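Long-range contacts in tube-forming protein in Mycobacterial Envelpe, TiME (Mycolicibacterium smegmatis, PDB 7CU9), which probably forms part of a tube spanning the mycobacterial outer envelope and is thought to serve in protein secretion: residues I26-E31 with T70-A75; T79-Q84 with Q164-Q169. All coordinates share one frame; numbering follows the deposited sequence.

Interaction 1. Residues I26-E31 with T70-A75; sequences IRWESE and TAQTAA
A classic beta bulge, with Arg27 and Trp28 both facing Gln72, opens the antiparallel pairing of edge strand 28-32 with strand 63-72 in the sheet of this PknH-like domain. The axes of 28-31 and 70-72 run at 173°. Trp28 N gives a long bond to Gln72 O (3.2 Å), and Gln72 N returns one to Trp28 O; Ser30 and Thr70 pair in both directions farther along. At the bulge Arg27 N reaches Thr73 O at 2.9 Å, approaching from above the carbonyl plane, 53° out of it.

The Trp28 indole has CG anti to the backbone N (chi1 -176°), which lays it along the strands beside Gln72. Its CE3 meets Gln72 CG at 3.9 Å, while Ala75 CA sits over the five-membered ring in a CH-pi contact, 4.0 Å from the centroid. The other sheet face holds Glu29, whose CB touches Ala71 CB and whose OE1 accepts a hydrogen bond from the backbone N of Lys15. Ile26, in the loop before the strand, brings CG2 to 3.6 Å from Ala71 CB while packing against helix 15-22. A water donates to Ser30 O (3.0 Å) and is also hydrogen-bonded to Thr70 OG1 (2.7 Å), bridging the paired residues.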
ATOM      1  N   ILE B  26       9.147   0.185   6.750  1.00 16.43           N
ATOM      2  CA  ILE B  26       8.678  -0.027   8.149  1.00 16.52           C
ATOM      3  C   ILE B  26       9.933  -0.094   9.020  1.00 17.42           C
ATOM      4  O   ILE B  26      10.534  -1.179   9.094  1.00 17.61           O
ATOM      5  CB  ILE B  26       7.823  -1.308   8.259  1.00 15.77           C
ATOM      6  CG1 ILE B  26       6.642  -1.318   7.285  1.00 15.47           C
ATOM      7  CG2 ILE B  26       7.366  -1.528   9.691  1.00 15.73           C
ATOM      8  CD1 ILE B  26       5.527  -0.355   7.631  1.00 15.35           C
ATOM      9  N   ARG B  27      10.340   1.036   9.600  1.00 18.89           N
ATOM     10  CA  ARG B  27      11.665   1.179  10.258  1.00 21.28           C
ATOM     11  C   ARG B  27      11.528   1.086  11.779  1.00 20.59           C
ATOM     12  O   ARG B  27      12.575   1.001  12.443  1.00 21.29           O
ATOM     13  CB  ARG B  27      12.321   2.495   9.835  1.00 23.32           C
ATOM     14  CG  ARG B  27      12.623   2.572   8.346  1.00 26.72           C
ATOM     15  CD  ARG B  27      13.478   3.774   7.988  1.00 29.86           C
ATOM     16  NE  ARG B  27      13.148   4.275   6.659  1.00 32.68           N
ATOM     17  CZ  ARG B  27      13.640   3.808   5.513  1.00 35.22           C
ATOM     18  NH1 ARG B  27      14.514   2.813   5.507  1.00 36.95           N
ATOM     19  NH2 ARG B  27      13.256   4.346   4.367  1.00 36.29           N
ATOM     20  N   TRP B  28      10.303   1.088  12.315  1.00 20.15           N
ATOM     21  CA  TRP B  28      10.048   1.100  13.778  1.00 19.74           C
ATOM     22  C   TRP B  28       9.166  -0.086  14.163  1.00 19.78           C
ATOM     23  O   TRP B  28       8.193  -0.363  13.438  1.00 17.60           O
ATOM     24  CB  TRP B  28       9.410   2.421  14.217  1.00 20.74           C
ATOM     25  CG  TRP B  28       9.224   2.527  15.700  1.00 21.94           C
ATOM     26  CD1 TRP B  28      10.115   3.025  16.607  1.00 23.06           C
ATOM     27  CD2 TRP B  28       8.078   2.102  16.460  1.00 22.50           C
ATOM     28  NE1 TRP B  28       9.600   2.954  17.872  1.00 23.59           N
ATOM     29  CE2 TRP B  28       8.350   2.394  17.815  1.00 23.44           C
ATOM     30  CE3 TRP B  28       6.849   1.521  16.128  1.00 22.45           C
ATOM     31  CZ2 TRP B  28       7.439   2.114  18.832  1.00 23.37           C
ATOM     32  CZ3 TRP B  28       5.949   1.248  17.136  1.00 22.90           C
ATOM     33  CH2 TRP B  28       6.243   1.538  18.469  1.00 23.10           C
ATOM     34  N   GLU B  29       9.486  -0.750  15.275  1.00 19.25           N
ATOM     35  CA  GLU B  29       8.565  -1.752  15.865  1.00 19.66           C
ATOM     36  C   GLU B  29       8.779  -1.855  17.373  1.00 18.99           C
ATOM     37  O   GLU B  29       9.882  -1.538  17.867  1.00 18.26           O
ATOM     38  CB  GLU B  29       8.687  -3.092  15.139  1.00 21.35           C
ATOM     39  CG  GLU B  29       9.735  -4.040  15.675  1.00 23.63           C
ATOM     40  CD  GLU B  29       9.595  -5.420  15.047  1.00 24.58           C
ATOM     41  OE1 GLU B  29      10.509  -5.818  14.312  1.00 25.85           O
ATOM     42  OE2 GLU B  29       8.548  -6.080  15.277  1.00 26.92           O
ATOM     43  N   SER B  30       7.724  -2.280  18.058  1.00 18.34           N
ATOM     44  CA  SER B  30       7.685  -2.542  19.514  1.00 18.51           C
ATOM     45  C   SER B  30       6.970  -3.874  19.735  1.00 18.33           C
ATOM     46  O   SER B  30       5.790  -3.973  19.364  1.00 17.44           O
ATOM     47  CB  SER B  30       7.006  -1.422  20.243  1.00 19.90           C
ATOM     48  OG  SER B  30       6.973  -1.684  21.637  1.00 21.35           O
ATOM     49  N   GLU B  31       7.675  -4.862  20.283  1.00 18.00           N
ATOM     50  CA  GLU B  31       7.114  -6.203  20.584  1.00 18.91           C
ATOM     51  C   GLU B  31       6.452  -6.155  21.960  1.00 17.67           C
ATOM     52  O   GLU B  31       6.889  -5.349  22.802  1.00 19.07           O
ATOM     53  CB  GLU B  31       8.213  -7.265  20.545  1.00 20.70           C
ATOM     54  CG  GLU B  31       8.840  -7.439  19.174  1.00 23.50           C
ATOM     55  CD  GLU B  31       9.958  -8.465  19.117  1.00 26.30           C
ATOM     56  OE1 GLU B  31      10.240  -9.096  20.158  1.00 30.59           O
ATOM     57  OE2 GLU B  31      10.543  -8.633  18.032  1.00 29.71           O
ATOM     58  N   THR B  70       3.679  -4.062  17.300  1.00 12.28           N
ATOM     59  CA  THR B  70       3.207  -2.902  16.515  1.00 12.87           C
ATOM     60  C   THR B  70       4.403  -2.398  15.711  1.00 13.44           C
ATOM     61  O   THR B  70       5.498  -2.312  16.289  1.00 13.51           O
ATOM     62  CB  THR B  70       2.634  -1.809  17.417  1.00 13.36           C
ATOM     63  OG1 THR B  70       1.742  -2.399  18.364  1.00 13.51           O
ATOM     64  CG2 THR B  70       1.925  -0.738  16.617  1.00 13.55           C
ATOM     65  N   ALA B  71       4.213  -2.125  14.423  1.00 13.45           N
ATOM     66  CA  ALA B  71       5.281  -1.635  13.528  1.00 14.03           C
ATOM     67  C   ALA B  71       4.749  -0.429  12.754  1.00 15.00           C
ATOM     68  O   ALA B  71       3.540  -0.376  12.496  1.00 14.63           O
ATOM     69  CB  ALA B  71       5.761  -2.745  12.630  1.00 14.09           C
ATOM     70  N   GLN B  72       5.628   0.525  12.447  1.00 15.39           N
ATOM     71  CA  GLN B  72       5.261   1.807  11.795  1.00 16.49           C
ATOM     72  C   GLN B  72       6.349   2.199  10.795  1.00 15.84           C
ATOM     73  O   GLN B  72       7.492   1.728  10.929  1.00 14.93           O
ATOM     74  CB  GLN B  72       5.164   2.944  12.812  1.00 18.31           C
ATOM     75  CG  GLN B  72       4.022   2.822  13.799  1.00 20.53           C
ATOM     76  CD  GLN B  72       3.946   4.036  14.689  1.00 21.02           C
ATOM     77  OE1 GLN B  72       4.765   4.958  14.608  1.00 23.54           O
ATOM     78  NE2 GLN B  72       2.956   4.046  15.560  1.00 22.20           N
ATOM     79  N   THR B  73       5.999   3.084   9.865  1.00 15.53           N
ATOM     80  CA  THR B  73       6.944   3.761   8.941  1.00 15.54           C
ATOM     81  C   THR B  73       8.215   4.145   9.712  1.00 16.15           C
ATOM     82  O   THR B  73       9.307   3.742   9.282  1.00 16.07           O
ATOM     83  CB  THR B  73       6.262   4.973   8.297  1.00 15.34           C
ATOM     84  OG1 THR B  73       5.094   4.497   7.625  1.00 14.95           O
ATOM     85  CG2 THR B  73       7.162   5.710   7.331  1.00 15.32           C
ATOM     86  N   ALA B  74       8.058   4.886  10.809  1.00 17.49           N
ATOM     87  CA  ALA B  74       9.161   5.371  11.674  1.00 18.96           C
ATOM     88  C   ALA B  74       8.615   5.765  13.051  1.00 20.35           C
ATOM     89  O   ALA B  74       7.395   5.787  13.216  1.00 20.96           O
ATOM     90  CB  ALA B  74       9.860   6.532  11.002  1.00 19.00           C
ATOM     91  N   ALA B  75       9.506   6.093  13.995  1.00 22.85           N
ATOM     92  CA  ALA B  75       9.195   6.329  15.427  1.00 24.89           C
ATOM     93  C   ALA B  75       7.977   7.248  15.613  1.00 25.57           C
ATOM     94  O   ALA B  75       7.100   6.898  16.431  1.00 30.58           O
ATOM     95  CB  ALA B  75      10.412   6.887  16.126  1.00 25.56           C
TER
HETATM   96  O   HOH W   1      10.842   5.179   7.466  1.00 30.55           O
HETATM   97  O   HOH W   2       3.482  -2.437  20.493  1.00 26.70           O

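Interaction 2. Residues T79-Q84 with Q164-Q169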
ATOM      1  N   THR B  79       2.285   6.522   9.072  1.00 14.17           N
ATOM      2  CA  THR B  79       1.718   6.545   7.696  1.00 14.21           C
ATOM      3  C   THR B  79       1.247   5.127   7.343  1.00 14.02           C
ATOM      4  O   THR B  79       0.093   4.968   6.882  1.00 13.25           O
ATOM      5  CB  THR B  79       2.732   7.090   6.685  1.00 14.95           C
ATOM      6  OG1 THR B  79       2.990   8.462   6.999  1.00 15.34           O
ATOM      7  CG2 THR B  79       2.235   6.981   5.261  1.00 15.28           C
ATOM      8  N   HIS B  80       2.120   4.141   7.540  1.00 14.89           N
ATOM      9  CA  HIS B  80       1.757   2.702   7.620  1.00 16.03           C
ATOM     10  C   HIS B  80       1.898   2.291   9.085  1.00 15.91           C
ATOM     11  O   HIS B  80       2.952   2.600   9.682  1.00 16.21           O
ATOM     12  CB  HIS B  80       2.606   1.843   6.663  1.00 17.56           C
ATOM     13  CG  HIS B  80       2.337   2.089   5.213  1.00 18.58           C
ATOM     14  ND1 HIS B  80       1.427   1.347   4.496  1.00 20.93           N
ATOM     15  CD2 HIS B  80       2.872   2.973   4.339  1.00 19.29           C
ATOM     16  CE1 HIS B  80       1.405   1.767   3.244  1.00 20.53           C
ATOM     17  NE2 HIS B  80       2.287   2.766   3.126  1.00 21.29           N
ATOM     18  N   LEU B  81       0.855   1.686   9.659  1.00 15.30           N
ATOM     19  CA  LEU B  81       0.914   1.049  10.996  1.00 15.03           C
ATOM     20  C   LEU B  81       0.366  -0.369  10.854  1.00 14.13           C
ATOM     21  O   LEU B  81      -0.692  -0.549  10.220  1.00 14.09           O
ATOM     22  CB  LEU B  81       0.131   1.849  12.040  1.00 16.51           C
ATOM     23  CG  LEU B  81       0.176   1.271  13.456  1.00 17.64           C
ATOM     24  CD1 LEU B  81       0.120   2.364  14.509  1.00 18.99           C
ATOM     25  CD2 LEU B  81      -0.945   0.264  13.679  1.00 17.73           C
ATOM     26  N   VAL B  82       1.089  -1.333  11.411  1.00 12.64           N
ATOM     27  CA  VAL B  82       0.745  -2.774  11.313  1.00 11.88           C
ATOM     28  C   VAL B  82       0.836  -3.368  12.715  1.00 11.40           C
ATOM     29  O   VAL B  82       1.859  -3.171  13.389  1.00 11.79           O
ATOM     30  CB  VAL B  82       1.662  -3.507  10.322  1.00 11.79           C
ATOM     31  CG1 VAL B  82       1.365  -4.996  10.275  1.00 11.84           C
ATOM     32  CG2 VAL B  82       1.564  -2.890   8.937  1.00 12.01           C
ATOM     33  N   LYS B  83      -0.198  -4.083  13.133  1.00 10.52           N
ATOM     34  CA  LYS B  83      -0.210  -4.727  14.461  1.00 10.22           C
ATOM     35  C   LYS B  83      -0.532  -6.209  14.278  1.00  9.88           C
ATOM     36  O   LYS B  83      -1.300  -6.568  13.369  1.00  9.80           O
ATOM     37  CB  LYS B  83      -1.188  -4.007  15.391  1.00 10.31           C
ATOM     38  CG  LYS B  83      -1.070  -4.371  16.863  1.00 10.67           C
ATOM     39  CD  LYS B  83      -1.889  -3.451  17.717  1.00 10.72           C
ATOM     40  CE  LYS B  83      -1.829  -3.770  19.189  1.00 11.16           C
ATOM     41  NZ  LYS B  83      -2.481  -2.709  19.990  1.00 11.55           N
ATOM     42  N   GLN B  84       0.069  -7.029  15.127  1.00  9.60           N
ATOM     43  CA  GLN B  84      -0.125  -8.496  15.150  1.00  9.47           C
ATOM     44  C   GLN B  84      -0.319  -8.945  16.595  1.00  9.32           C
ATOM     45  O   GLN B  84       0.340  -8.382  17.488  1.00  9.41           O
ATOM     46  CB  GLN B  84       1.107  -9.193  14.592  1.00  9.72           C
ATOM     47  CG  GLN B  84       1.385  -8.880  13.138  1.00  9.97           C
ATOM     48  CD  GLN B  84       2.744  -9.413  12.774  1.00 10.32           C
ATOM     49  OE1 GLN B  84       2.941 -10.616  12.618  1.00 10.65           O
ATOM     50  NE2 GLN B  84       3.712  -8.515  12.688  1.00 10.74           N
ATOM     51  N   GLN B 164      -4.622 -12.306  15.259  1.00  8.51           N
ATOM     52  CA  GLN B 164      -5.229 -11.054  14.772  1.00  8.41           C
ATOM     53  C   GLN B 164      -4.141 -10.264  14.064  1.00  8.48           C
ATOM     54  O   GLN B 164      -2.982 -10.292  14.507  1.00  8.21           O
ATOM     55  CB  GLN B 164      -5.837 -10.260  15.924  1.00  8.42           C
ATOM     56  CG  GLN B 164      -6.988 -10.973  16.615  1.00  8.68           C
ATOM     57  CD  GLN B 164      -7.630 -10.044  17.613  1.00  8.84           C
ATOM     58  OE1 GLN B 164      -7.008  -9.649  18.595  1.00  9.27           O
ATOM     59  NE2 GLN B 164      -8.867  -9.653  17.345  1.00  8.99           N
ATOM     60  N   ALA B 165      -4.518  -9.584  12.992  1.00  8.47           N
ATOM     61  CA  ALA B 165      -3.626  -8.645  12.292  1.00  8.78           C
ATOM     62  C   ALA B 165      -4.437  -7.429  11.871  1.00  9.01           C
ATOM     63  O   ALA B 165      -5.646  -7.555  11.618  1.00  8.71           O
ATOM     64  CB  ALA B 165      -2.965  -9.317  11.122  1.00  8.95           C
ATOM     65  N   LYS B 166      -3.763  -6.287  11.829  1.00  9.50           N
ATOM     66  CA  LYS B 166      -4.362  -4.979  11.506  1.00 10.42           C
ATOM     67  C   LYS B 166      -3.357  -4.232  10.635  1.00 10.07           C
ATOM     68  O   LYS B 166      -2.187  -4.146  11.035  1.00  9.96           O
ATOM     69  CB  LYS B 166      -4.677  -4.237  12.805  1.00 11.70           C
ATOM     70  CG  LYS B 166      -5.180  -2.810  12.657  1.00 12.91           C
ATOM     71  CD  LYS B 166      -5.344  -2.117  13.988  1.00 13.70           C
ATOM     72  CE  LYS B 166      -4.033  -1.602  14.546  1.00 14.29           C
ATOM     73  NZ  LYS B 166      -4.218  -0.893  15.832  1.00 15.61           N
ATOM     74  N   VAL B 167      -3.801  -3.749   9.479  1.00 10.03           N
ATOM     75  CA  VAL B 167      -2.981  -2.884   8.586  1.00 10.35           C
ATOM     76  C   VAL B 167      -3.725  -1.563   8.419  1.00 10.74           C
ATOM     77  O   VAL B 167      -4.863  -1.590   7.925  1.00 10.60           O
ATOM     78  CB  VAL B 167      -2.688  -3.562   7.239  1.00 10.45           C
ATOM     79  CG1 VAL B 167      -2.003  -2.598   6.284  1.00 10.73           C
ATOM     80  CG2 VAL B 167      -1.852  -4.823   7.422  1.00 10.58           C
ATOM     81  N   CYS B 168      -3.093  -0.471   8.855  1.00 11.48           N
ATOM     82  CA  CYS B 168      -3.648   0.903   8.833  1.00 12.37           C
ATOM     83  C   CYS B 168      -2.877   1.717   7.795  1.00 11.65           C
ATOM     84  O   CYS B 168      -1.635   1.663   7.786  1.00 11.66           O
ATOM     85  CB  CYS B 168      -3.525   1.580  10.188  1.00 13.65           C
ATOM     86  SG  CYS B 168      -4.428   0.750  11.523  1.00 16.70           S
ATOM     87  N   GLN B 169      -3.599   2.437   6.946  1.00 10.96           N
ATOM     88  CA  GLN B 169      -3.016   3.222   5.837  1.00 10.65           C
ATOM     89  C   GLN B 169      -4.144   3.939   5.108  1.00 10.78           C
ATOM     90  O   GLN B 169      -5.314   3.586   5.300  1.00 10.54           O
ATOM     91  CB  GLN B 169      -2.263   2.323   4.854  1.00 10.51           C
ATOM     92  CG  GLN B 169      -3.047   1.092   4.413  1.00 10.48           C
ATOM     93  CD  GLN B 169      -2.360   0.349   3.293  1.00 10.73           C
ATOM     94  OE1 GLN B 169      -1.457  -0.451   3.512  1.00 10.75           O
ATOM     95  NE2 GLN B 169      -2.791   0.611   2.070  1.00 10.83           N
TER
HETATM   96  O   HOH W   3      -0.007  -0.255   5.805  1.00 19.61           O
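With CG anti to the backbone N (chi1 174°) and a bend at chi3 (80°), Lys166 folds its outer chain across toward 79-84, where CE packs against two side chains: 3.7 Å from Leu81 CD2 and 3.8 Å from Lys83 CB. Lys83 takes the fully extended form, and its CD passes 3.9 Å from Lys166 NZ. The two ammonium groups come within 4.9 Å of each other, NZ to NZ, but both form salt bridges with Asp51, Lys83 to OD2 and Lys166 to OD1; the shared carboxylate should offset their like charges. Cys168 continues this face, its CB meeting Leu81 CB and its SG joined to Cys151 in a disulfide that ties strand 161-169 to strand 150-158.

These residues belong to two adjacent strands of the antiparallel sheet, 77-89 and 161-169, whose axes here run nearly antiparallel. Leu81 pairs with Cys168 and Lys83 with Lys166, each through two backbone hydrogen bonds; the shortest is Cys168 N to Leu81 O at 2.8 Å. Between them lies the non-hydrogen-bonded pair Val82 and Val167. Their CG2 atoms are 4.2 Å apart on the opposite face, where helix 174-185 packs.

At the end of the pairing the His80 imidazole and the Gln169 amide stand almost perpendicular, 89° between planes. Gln169 OE1 lies at the ring edge, 3.5 Å from His80 ND1. A water in the ring plane links the two, hydrogen-bonded to His80 ND1 and donating to Gln169 OE1 (2.7 Å) and Cys168 O. The other end of the amide, Gln169 NE2, bonds to Ala64 O of the second subunit.

How the interactions relate
From the N terminus, 26-31 comes first and meets 70-75 after 38 intervening residues, so interaction 1 closes a loop containing strand 39-41 and short helices. Only then does 79-84 begin; its partner 164-169 follows 79 residues later, enclosing helix 92-103 and strands 113-118 to 150-158. The two closures are in series, neither nested nor crossed. They meet where strands 63-72 and 77-89, consecutive in the chain, lie side by side: Ala71 N is 2.8 Å from Val82 O, and Thr73 OG1 is 3.0 Å from His80 N, both probable hydrogen bonds. Together the contacts give the local strand order 28-32, 63-72, 77-89, 161-169, running inward from the edge.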